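Local structure of pyridoxamine 5-phosphate-dependent dehydrase (3B8X) at residues N136-D145 against A168-F178; G58-L69 against G179-F187. The protein catalyses removal of the C3'-hydroxyl of GDP-4-keto-6-deoxy-D-mannose by a combined transamination and deoxygenation, a step in making L-colitose for the O-antigen. The protein carries 1 engineered substitution. One frame throughout, in Å; residues are numbered along the deposited sequence.

How the contacts relate
Helix 58-68, after strand 51-55, is the first of the four segments. It packs on strand 181-185, and this pairing, contact 2, closes a loop of 109 intervening residues. Nested inside that loop is contact 1, where segment 136-145 meets segment 168-178 across 22 residues that include strand 157-161. Segment 168-178 runs directly into 179-187, so the second segments of the two contacts are continuous. The contact centres lie about 16 Å apart, and Phe184 CZ packs 3.7 Å from Ala175 O. Contact 1 ties the connection from strand 129-135 into helix 144-151 to the hairpin preceding strand 181-185; contact 2 lays a helix on the sheet beside the cofactor phosphate.

Contact 1. Residues N136-D145 against A168-F178; sequences NLLGNPNNFD and ATFNNKCAGTF. With NA (sodium ion), chain N.
Gly139 and Ala168 bring their CA atoms within 6.2 Å, and the segments stay close through Pro141 and Ala175 to Phe144 and Phe178. Residues 169-174 form a β-hairpin with a type I' turn from Phe170 to Lys173, and a type II turn from Cys174 to Thr177 follows; 136-145 is irregular until its helix begins at Phe144. Ala168 CB lies 3.3 Å from Gly139 O, with the Pro141 ring alongside. The rings of Phe144 and Phe178 form an offset stack, centroids 4.3 Å apart and planes at 14°. Phe144 CD1 lies over the centre of the Phe178 ring. The other face of Phe144 carries CB of Asn142, fixed by Asn136 OD1, which accepts from Asn142 ND2 at 2.6 Å and from Asn142 N, from opposite faces of the amide plane. One face of Phe170 (CG anti to the backbone N, chi1 173°) lies against Asn142 O and Asn143 CA, while Asn171 OD1 is over the centre of the opposite face. Asn171 ND2 gives Asp145 OD2 a weak hydrogen bond of 3.1 Å. In the type II turn Thr177 O binds sodium at 2.5 Å, with four waters and Asp203 completing its ligands. The contact is otherwise structural packing between strand-to-helix connection and hairpin: Glu160 of strand 157-161 accepts from Gly176 N and Phe178 N, while Phe144 packs on Leu158 of that strand and Thr134 of strand 129-135.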
# COMPACT_ATOMS: atom_id res chain seq x y z
N ASN B 136 -5.31 -20.16 6.01
CA ASN B 136 -5.78 -20.77 7.26
C ASN B 136 -6.99 -19.96 7.71
O ASN B 136 -6.85 -18.85 8.25
CB ASN B 136 -4.68 -20.78 8.34
CG ASN B 136 -3.45 -21.54 7.88
OD1 ASN B 136 -3.56 -22.71 7.46
ND2 ASN B 136 -2.30 -20.85 7.84
N LEU B 137 -8.17 -20.49 7.41
CA LEU B 137 -9.39 -19.75 7.64
C LEU B 137 -9.89 -19.66 9.06
O LEU B 137 -10.04 -20.65 9.78
CB LEU B 137 -10.52 -20.20 6.68
CG LEU B 137 -11.44 -19.07 6.20
CD1 LEU B 137 -10.79 -18.28 5.06
CD2 LEU B 137 -12.79 -19.63 5.74
N LEU B 138 -10.19 -18.42 9.43
CA LEU B 138 -10.83 -18.10 10.69
C LEU B 138 -10.06 -18.60 11.90
O LEU B 138 -10.65 -18.81 12.97
CB LEU B 138 -12.23 -18.71 10.72
CG LEU B 138 -13.35 -17.71 10.91
CD1 LEU B 138 -13.22 -16.59 9.88
CD2 LEU B 138 -14.70 -18.43 10.82
N GLY B 139 -8.77 -18.84 11.74
CA GLY B 139 -8.06 -19.29 12.91
C GLY B 139 -7.60 -20.74 12.73
O GLY B 139 -6.71 -21.23 13.45
N ASN B 140 -8.26 -21.41 11.80
CA ASN B 140 -8.00 -22.82 11.59
C ASN B 140 -6.86 -23.08 10.62
O ASN B 140 -7.03 -22.81 9.41
CB ASN B 140 -9.27 -23.46 11.04
CG ASN B 140 -9.48 -24.89 11.52
OD1 ASN B 140 -8.95 -25.30 12.57
ND2 ASN B 140 -10.30 -25.65 10.78
N PRO B 141 -5.77 -23.69 11.09
CA PRO B 141 -4.67 -24.01 10.16
C PRO B 141 -5.06 -25.16 9.23
O PRO B 141 -5.89 -26.04 9.57
CB PRO B 141 -3.56 -24.53 11.09
CG PRO B 141 -4.26 -25.08 12.31
CD PRO B 141 -5.62 -24.36 12.39
N ASN B 142 -4.41 -25.19 8.08
CA ASN B 142 -4.61 -26.29 7.14
C ASN B 142 -3.91 -27.51 7.70
O ASN B 142 -3.05 -27.38 8.58
CB ASN B 142 -3.94 -25.94 5.81
CG ASN B 142 -4.78 -25.03 5.00
OD1 ASN B 142 -5.56 -25.53 4.19
ND2 ASN B 142 -4.78 -23.71 5.34
N ASN B 143 -4.20 -28.69 7.17
CA ASN B 143 -3.45 -29.82 7.63
C ASN B 143 -2.25 -29.92 6.73
O ASN B 143 -2.33 -30.44 5.63
CB ASN B 143 -4.25 -31.13 7.65
CG ASN B 143 -3.38 -32.31 7.98
OD1 ASN B 143 -2.18 -32.27 7.73
ND2 ASN B 143 -3.95 -33.36 8.57
N PHE B 144 -1.15 -29.33 7.19
CA PHE B 144 0.07 -29.24 6.40
C PHE B 144 0.74 -30.57 6.06
O PHE B 144 1.40 -30.68 5.04
CB PHE B 144 1.00 -28.16 6.93
CG PHE B 144 0.46 -26.77 6.72
CD1 PHE B 144 -0.10 -26.05 7.76
CD2 PHE B 144 0.43 -26.24 5.44
CE1 PHE B 144 -0.68 -24.78 7.53
CE2 PHE B 144 -0.09 -24.96 5.20
CZ PHE B 144 -0.66 -24.26 6.23
N ASP B 145 0.48 -31.58 6.88
CA ASP B 145 0.99 -32.92 6.59
C ASP B 145 0.33 -33.40 5.31
O ASP B 145 0.99 -33.79 4.34
CB ASP B 145 0.58 -33.88 7.71
CG ASP B 145 1.45 -33.74 8.95
OD1 ASP B 145 2.53 -33.12 8.86
OD2 ASP B 145 1.04 -34.24 10.03
N ALA B 168 -2.23 -19.69 15.58
CA ALA B 168 -2.65 -21.07 15.43
C ALA B 168 -1.38 -21.90 15.35
O ALA B 168 -0.35 -21.42 14.91
CB ALA B 168 -3.44 -21.24 14.14
N THR B 169 -1.48 -23.18 15.72
CA THR B 169 -0.35 -24.09 15.59
C THR B 169 -0.82 -25.44 15.03
O THR B 169 -1.98 -25.82 15.20
CB THR B 169 0.29 -24.35 16.93
OG1 THR B 169 -0.67 -25.04 17.76
CG2 THR B 169 0.63 -23.02 17.60
N PHE B 170 0.07 -26.13 14.32
CA PHE B 170 -0.24 -27.45 13.79
C PHE B 170 0.99 -28.30 13.99
O PHE B 170 2.08 -27.98 13.51
CB PHE B 170 -0.71 -27.43 12.33
CG PHE B 170 -0.86 -28.81 11.73
CD1 PHE B 170 -2.01 -29.57 11.99
CD2 PHE B 170 0.15 -29.35 10.94
CE1 PHE B 170 -2.15 -30.86 11.46
CE2 PHE B 170 0.03 -30.64 10.40
CZ PHE B 170 -1.13 -31.40 10.65
N ASN B 171 0.85 -29.32 14.81
CA ASN B 171 2.00 -30.14 15.15
C ASN B 171 3.12 -29.29 15.81
O ASN B 171 4.28 -29.44 15.47
CB ASN B 171 2.54 -30.85 13.89
CG ASN B 171 1.70 -32.07 13.49
OD1 ASN B 171 0.62 -32.32 14.03
ND2 ASN B 171 2.20 -32.83 12.51
N ASN B 172 2.79 -28.44 16.78
CA ASN B 172 3.83 -27.64 17.45
C ASN B 172 4.53 -26.61 16.56
O ASN B 172 5.50 -25.96 16.98
CB ASN B 172 4.87 -28.58 18.07
CG ASN B 172 4.74 -28.69 19.58
OD1 ASN B 172 5.67 -28.36 20.31
ND2 ASN B 172 3.59 -29.17 20.04
N LYS B 173 4.06 -26.46 15.32
CA LYS B 173 4.64 -25.49 14.39
C LYS B 173 3.64 -24.33 14.22
O LYS B 173 2.46 -24.56 14.00
CB LYS B 173 4.90 -26.16 13.05
CG LYS B 173 5.58 -25.26 12.06
CD LYS B 173 6.37 -26.05 11.05
CE LYS B 173 7.10 -25.09 10.10
NZ LYS B 173 8.13 -24.30 10.88
N CYS B 174 4.09 -23.09 14.32
CA CYS B 174 3.14 -21.98 14.19
C CYS B 174 2.60 -21.76 12.81
O CYS B 174 3.37 -21.59 11.89
CB CYS B 174 3.83 -20.67 14.54
SG CYS B 174 4.21 -20.59 16.28
N ALA B 175 1.29 -21.56 12.69
CA ALA B 175 0.71 -21.23 11.36
C ALA B 175 1.50 -20.06 10.81
O ALA B 175 1.97 -19.23 11.60
CB ALA B 175 -0.76 -20.89 11.47
N GLY B 176 1.62 -19.97 9.48
CA GLY B 176 2.39 -18.91 8.83
C GLY B 176 3.83 -19.37 8.55
O GLY B 176 4.54 -18.79 7.72
N THR B 177 4.29 -20.38 9.27
CA THR B 177 5.67 -20.81 9.07
C THR B 177 5.90 -22.09 8.26
O THR B 177 7.04 -22.53 8.07
CB THR B 177 6.41 -20.93 10.40
OG1 THR B 177 5.91 -22.08 11.10
CG2 THR B 177 6.20 -19.65 11.25
N PHE B 178 4.82 -22.68 7.78
CA PHE B 178 4.98 -23.88 6.98
C PHE B 178 5.43 -23.56 5.54
O PHE B 178 6.25 -24.27 4.96
CB PHE B 178 3.65 -24.61 6.96
CG PHE B 178 3.24 -25.12 8.33
CD1 PHE B 178 2.58 -24.30 9.26
CD2 PHE B 178 3.53 -26.43 8.70
CE1 PHE B 178 2.20 -24.78 10.48
CE2 PHE B 178 3.16 -26.89 9.96
CZ PHE B 178 2.45 -26.09 10.81
NA NA N . 9.46 -21.97 8.03
O HOH W 1 9.92 -21.95 10.61
O HOH W 2 9.37 -22.08 5.52
O HOH W 3 9.95 -24.38 7.48
O HOH W 4 8.95 -19.30 7.95

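Contact 2. Residues G58-L69 against G179-F187; sequences GSTANLLMIAAL and GLMGTFSSF. With G4M ([(2R,3S,4R,5R)-5-(2-amino-6-oxo-1,6-dihydro-9H-purin-9-yl)-3,4-dihydroxytetrahydrofuran-2-yl]methyl (2R,3S,4S,5S,6R)-3,4-dihydroxy-5-[({3-hydroxy-2-methyl-5-[(phosphonooxy)methyl]pyridin-4-yl}methyl)amino]-6-methyltetrahydro-2H-pyran-2-yl dihydrogen diphosphate), chain O.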
# COMPACT_ATOMS: atom_id res chain seq x y z
N GLY B 58 -2.13 -6.49 6.03
CA GLY B 58 -2.02 -7.88 5.62
C GLY B 58 -2.24 -7.95 4.09
O GLY B 58 -1.75 -8.86 3.43
N SER B 59 -2.97 -6.99 3.52
CA SER B 59 -3.17 -6.98 2.06
C SER B 59 -1.86 -6.65 1.33
O SER B 59 -1.52 -7.29 0.34
CB SER B 59 -4.26 -5.98 1.63
OG SER B 59 -5.52 -6.27 2.23
N THR B 60 -1.12 -5.64 1.80
CA THR B 60 0.15 -5.33 1.19
C THR B 60 1.15 -6.43 1.57
O THR B 60 2.18 -6.61 0.91
CB THR B 60 0.61 -3.88 1.56
OG1 THR B 60 0.76 -3.74 2.98
CG2 THR B 60 -0.35 -2.88 1.01
N ALA B 61 0.88 -7.21 2.60
CA ALA B 61 1.85 -8.30 2.85
C ALA B 61 1.69 -9.41 1.78
O ALA B 61 2.67 -9.93 1.18
CB ALA B 61 1.66 -8.86 4.31
N ASN B 62 0.45 -9.70 1.44
CA ASN B 62 0.19 -10.66 0.39
C ASN B 62 0.70 -10.11 -0.94
O ASN B 62 1.20 -10.87 -1.77
CB ASN B 62 -1.33 -10.87 0.24
CG ASN B 62 -1.90 -11.84 1.22
OD1 ASN B 62 -1.18 -12.54 1.92
ND2 ASN B 62 -3.24 -11.91 1.28
N LEU B 63 0.56 -8.79 -1.16
CA LEU B 63 1.02 -8.24 -2.42
C LEU B 63 2.52 -8.49 -2.59
O LEU B 63 2.98 -9.00 -3.62
CB LEU B 63 0.70 -6.75 -2.55
CG LEU B 63 1.10 -6.01 -3.82
CD1 LEU B 63 0.31 -6.37 -5.03
CD2 LEU B 63 0.94 -4.54 -3.50
N LEU B 64 3.28 -8.17 -1.55
CA LEU B 64 4.73 -8.41 -1.57
C LEU B 64 5.09 -9.88 -1.63
O LEU B 64 6.14 -10.22 -2.20
CB LEU B 64 5.44 -7.74 -0.38
CG LEU B 64 5.45 -6.19 -0.29
CD1 LEU B 64 6.59 -5.57 0.49
CD2 LEU B 64 5.36 -5.53 -1.63
N MET B 65 4.30 -10.74 -0.97
CA MET B 65 4.59 -12.18 -0.99
C MET B 65 4.63 -12.67 -2.43
O MET B 65 5.60 -13.32 -2.85
CB MET B 65 3.59 -12.97 -0.16
CG MET B 65 3.86 -14.40 -0.24
SD MET B 65 2.82 -15.31 0.94
CE MET B 65 1.11 -15.00 0.39
N ILE B 66 3.60 -12.35 -3.20
CA ILE B 66 3.54 -12.74 -4.63
C ILE B 66 4.61 -12.05 -5.49
O ILE B 66 5.30 -12.64 -6.31
CB ILE B 66 2.12 -12.41 -5.22
CG1 ILE B 66 1.07 -13.14 -4.41
CG2 ILE B 66 2.04 -12.79 -6.68
CD1 ILE B 66 1.37 -14.64 -4.26
N ALA B 67 4.73 -10.74 -5.33
CA ALA B 67 5.70 -10.01 -6.13
C ALA B 67 7.12 -10.52 -5.97
O ALA B 67 7.89 -10.64 -6.93
CB ALA B 67 5.63 -8.58 -5.75
N ALA B 68 7.53 -10.74 -4.73
CA ALA B 68 8.89 -11.19 -4.53
C ALA B 68 9.29 -12.40 -5.36
O ALA B 68 10.43 -12.52 -5.74
CB ALA B 68 9.12 -11.46 -3.07
N LEU B 69 8.35 -13.32 -5.60
CA LEU B 69 8.63 -14.53 -6.34
C LEU B 69 9.01 -14.29 -7.80
O LEU B 69 9.54 -15.17 -8.47
CB LEU B 69 7.46 -15.50 -6.26
CG LEU B 69 7.14 -15.95 -4.84
CD1 LEU B 69 5.78 -16.65 -4.72
CD2 LEU B 69 8.27 -16.78 -4.28
N GLY B 179 4.91 -22.46 5.02
CA GLY B 179 5.18 -21.98 3.67
C GLY B 179 6.57 -21.38 3.47
O GLY B 179 7.32 -21.11 4.43
N LEU B 180 6.91 -21.18 2.21
CA LEU B 180 8.15 -20.48 1.87
C LEU B 180 8.00 -19.06 2.47
O LEU B 180 8.97 -18.44 2.95
CB LEU B 180 8.25 -20.39 0.35
CG LEU B 180 9.25 -19.35 -0.12
CD1 LEU B 180 10.67 -19.75 0.32
CD2 LEU B 180 9.13 -19.19 -1.63
N MET B 181 6.77 -18.56 2.39
CA MET B 181 6.36 -17.28 2.99
C MET B 181 5.04 -17.44 3.71
O MET B 181 4.21 -18.28 3.32
CB MET B 181 6.19 -16.18 1.94
CG MET B 181 7.51 -15.43 1.69
SD MET B 181 7.43 -14.22 0.38
CE MET B 181 7.38 -15.26 -1.03
N GLY B 182 4.81 -16.56 4.68
CA GLY B 182 3.58 -16.53 5.41
C GLY B 182 3.18 -15.10 5.71
O GLY B 182 3.98 -14.30 6.18
N THR B 183 1.90 -14.79 5.53
CA THR B 183 1.46 -13.42 5.81
C THR B 183 0.59 -13.30 7.05
O THR B 183 -0.14 -14.22 7.38
CB THR B 183 0.74 -12.78 4.59
OG1 THR B 183 -0.40 -13.58 4.19
CG2 THR B 183 1.71 -12.57 3.40
N PHE B 184 0.70 -12.17 7.74
CA PHE B 184 -0.14 -11.89 8.90
C PHE B 184 -0.73 -10.49 8.78
O PHE B 184 -0.24 -9.64 8.01
CB PHE B 184 0.63 -11.97 10.22
CG PHE B 184 1.27 -13.27 10.48
CD1 PHE B 184 2.31 -13.69 9.68
CD2 PHE B 184 0.92 -14.02 11.60
CE1 PHE B 184 2.97 -14.87 9.94
CE2 PHE B 184 1.62 -15.22 11.89
CZ PHE B 184 2.63 -15.65 11.03
N SER B 185 -1.81 -10.25 9.52
CA SER B 185 -2.43 -8.92 9.55
C SER B 185 -2.52 -8.49 11.00
O SER B 185 -2.73 -9.31 11.90
CB SER B 185 -3.86 -8.94 8.97
OG SER B 185 -4.63 -7.79 9.37
N SER B 186 -2.37 -7.19 11.23
CA SER B 186 -2.57 -6.67 12.59
C SER B 186 -3.65 -5.57 12.52
O SER B 186 -3.51 -4.49 13.13
CB SER B 186 -1.27 -6.21 13.28
OG SER B 186 -0.44 -5.44 12.42
N PHE B 187 -4.70 -5.82 11.73
CA PHE B 187 -5.82 -4.88 11.68
C PHE B 187 -6.57 -4.90 13.02
O PHE B 187 -6.44 -5.85 13.78
CB PHE B 187 -6.79 -5.16 10.51
CG PHE B 187 -7.97 -4.21 10.47
CD1 PHE B 187 -7.76 -2.86 10.28
CD2 PHE B 187 -9.26 -4.66 10.73
CE1 PHE B 187 -8.82 -1.97 10.32
CE2 PHE B 187 -10.35 -3.78 10.72
CZ PHE B 187 -10.11 -2.44 10.53
OP3 G4M O . -7.17 -6.26 6.50
PL G4M O . -5.68 -6.56 6.04
OP1 G4M O . -5.26 -5.74 4.70
OP2 G4M O . -4.68 -6.18 7.23
OP4 G4M O . -5.52 -8.17 5.83
C5B G4M O . -6.14 -8.51 4.62
C5L G4M O . -6.49 -9.95 4.70
C6L G4M O . -5.73 -10.87 3.98
N1L G4M O . -6.06 -12.14 3.99
C2L G4M O . -7.09 -12.61 4.66
C2A G4M O . -7.44 -14.08 4.58
C3L G4M O . -7.89 -11.78 5.44
O3L G4M O . -8.97 -12.32 6.05
C4L G4M O . -7.55 -10.39 5.49
C4A G4M O . -8.31 -9.47 6.23
N4A G4M O . -9.39 -9.87 6.83
C4G G4M O . -10.09 -8.96 7.66
C5G G4M O . -11.58 -9.21 7.63
C6G G4M O . -11.89 -10.68 7.88
O5G G4M O . -12.02 -8.47 8.78
C3G G4M O . -9.88 -7.50 7.22
O3G G4M O . -8.97 -6.90 8.14
C2G G4M O . -11.23 -6.73 7.29
O2G G4M O . -11.03 -5.31 7.26
C1G G4M O . -11.97 -7.07 8.56
O1G G4M O . -13.32 -6.73 8.32
P2 G4M O . -14.18 -6.09 9.50
O3P G4M O . -14.00 -6.96 10.85
O4P G4M O . -15.75 -6.25 9.10
OPP G4M O . -13.61 -4.59 9.59
P G4M O . -14.50 -3.62 10.52
O1P G4M O . -16.09 -3.48 10.23
O2P G4M O . -13.79 -2.23 10.21
O5' G4M O . -14.12 -3.85 12.03
C5' G4M O . -14.95 -4.82 12.63
C4' G4M O . -15.49 -4.22 13.92
O4' G4M O . -14.42 -3.49 14.60
C3' G4M O . -16.59 -3.17 13.60
O3' G4M O . -17.50 -3.21 14.69
C2' G4M O . -15.80 -1.84 13.55
O2' G4M O . -16.68 -0.78 13.95
C1' G4M O . -14.78 -2.09 14.65
N9 G4M O . -13.59 -1.25 14.49
C8 G4M O . -12.70 -1.33 13.47
N7 G4M O . -11.75 -0.45 13.69
C4 G4M O . -13.17 -0.30 15.38
C5 G4M O . -11.96 0.23 14.87
C6 G4M O . -11.27 1.25 15.62
O6 G4M O . -10.22 1.76 15.25
N3 G4M O . -13.66 0.16 16.53
C2 G4M O . -13.02 1.12 17.20
N1 G4M O . -11.84 1.67 16.77
N2 G4M O . -13.56 1.58 18.36
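G4M OP2 is gripped by two groups, one from each segment: Gly58 N donates to it at 2.8 Å and Ser185 OG at 2.7 Å. Here the N terminus of helix 58-68 meets the C-terminal end of strand 181-185, forming part of the phosphate-binding cup of a PLP-dependent aminotransferase fold; the ligand is the cofactor joined to GDP-perosamine. Ser59 holds the neighbouring oxygen, OP1, through both its backbone N and its OG, the latter at 2.5 Å. Pointing its first turn at the phosphate, the helix would probably stabilise the negative charge through its dipole. Ser185 OG also accepts from Phe187 N in an ST turn, which fixes the hydroxyl that faces OP2.

Helix and strand run nearly antiparallel, at 165°, with axes 7.2 Å apart at closest approach. At the phosphate end the CA atoms of Gly58 and Ser185 are only 4.1 Å apart, and Ser185 CB and G4M OP4 occupy the place a side chain at Gly58 would need. Gly58 CA also makes a CA-H...O contact with Phe184 O. One turn on, Thr183 OG1 donates to Asn62 OD1 at 2.6 Å, the donor tilted 19° from the carbonyl plane. The amide's other end, ND2, is held by Asp161 and Thr92, so its rotation is set beside the pyridine ring of G4M. Thr183 OG1 sits between the backbone N and the carbonyl carbon (chi1 58°), which leaves CG2 for Ala61 CB and Met65 SD. Farther along, the Met65 and Met181 chains run antiparallel alongside each other, Met65 SD against Met181 CB. Met65 O, buried with no polar partner in the model, has Met181 CE 3.2 Å away. At the far end, Leu69 CD2 meets Leu180 CD2 and, tip to tip, Met181 CE, each at 3.7 Å.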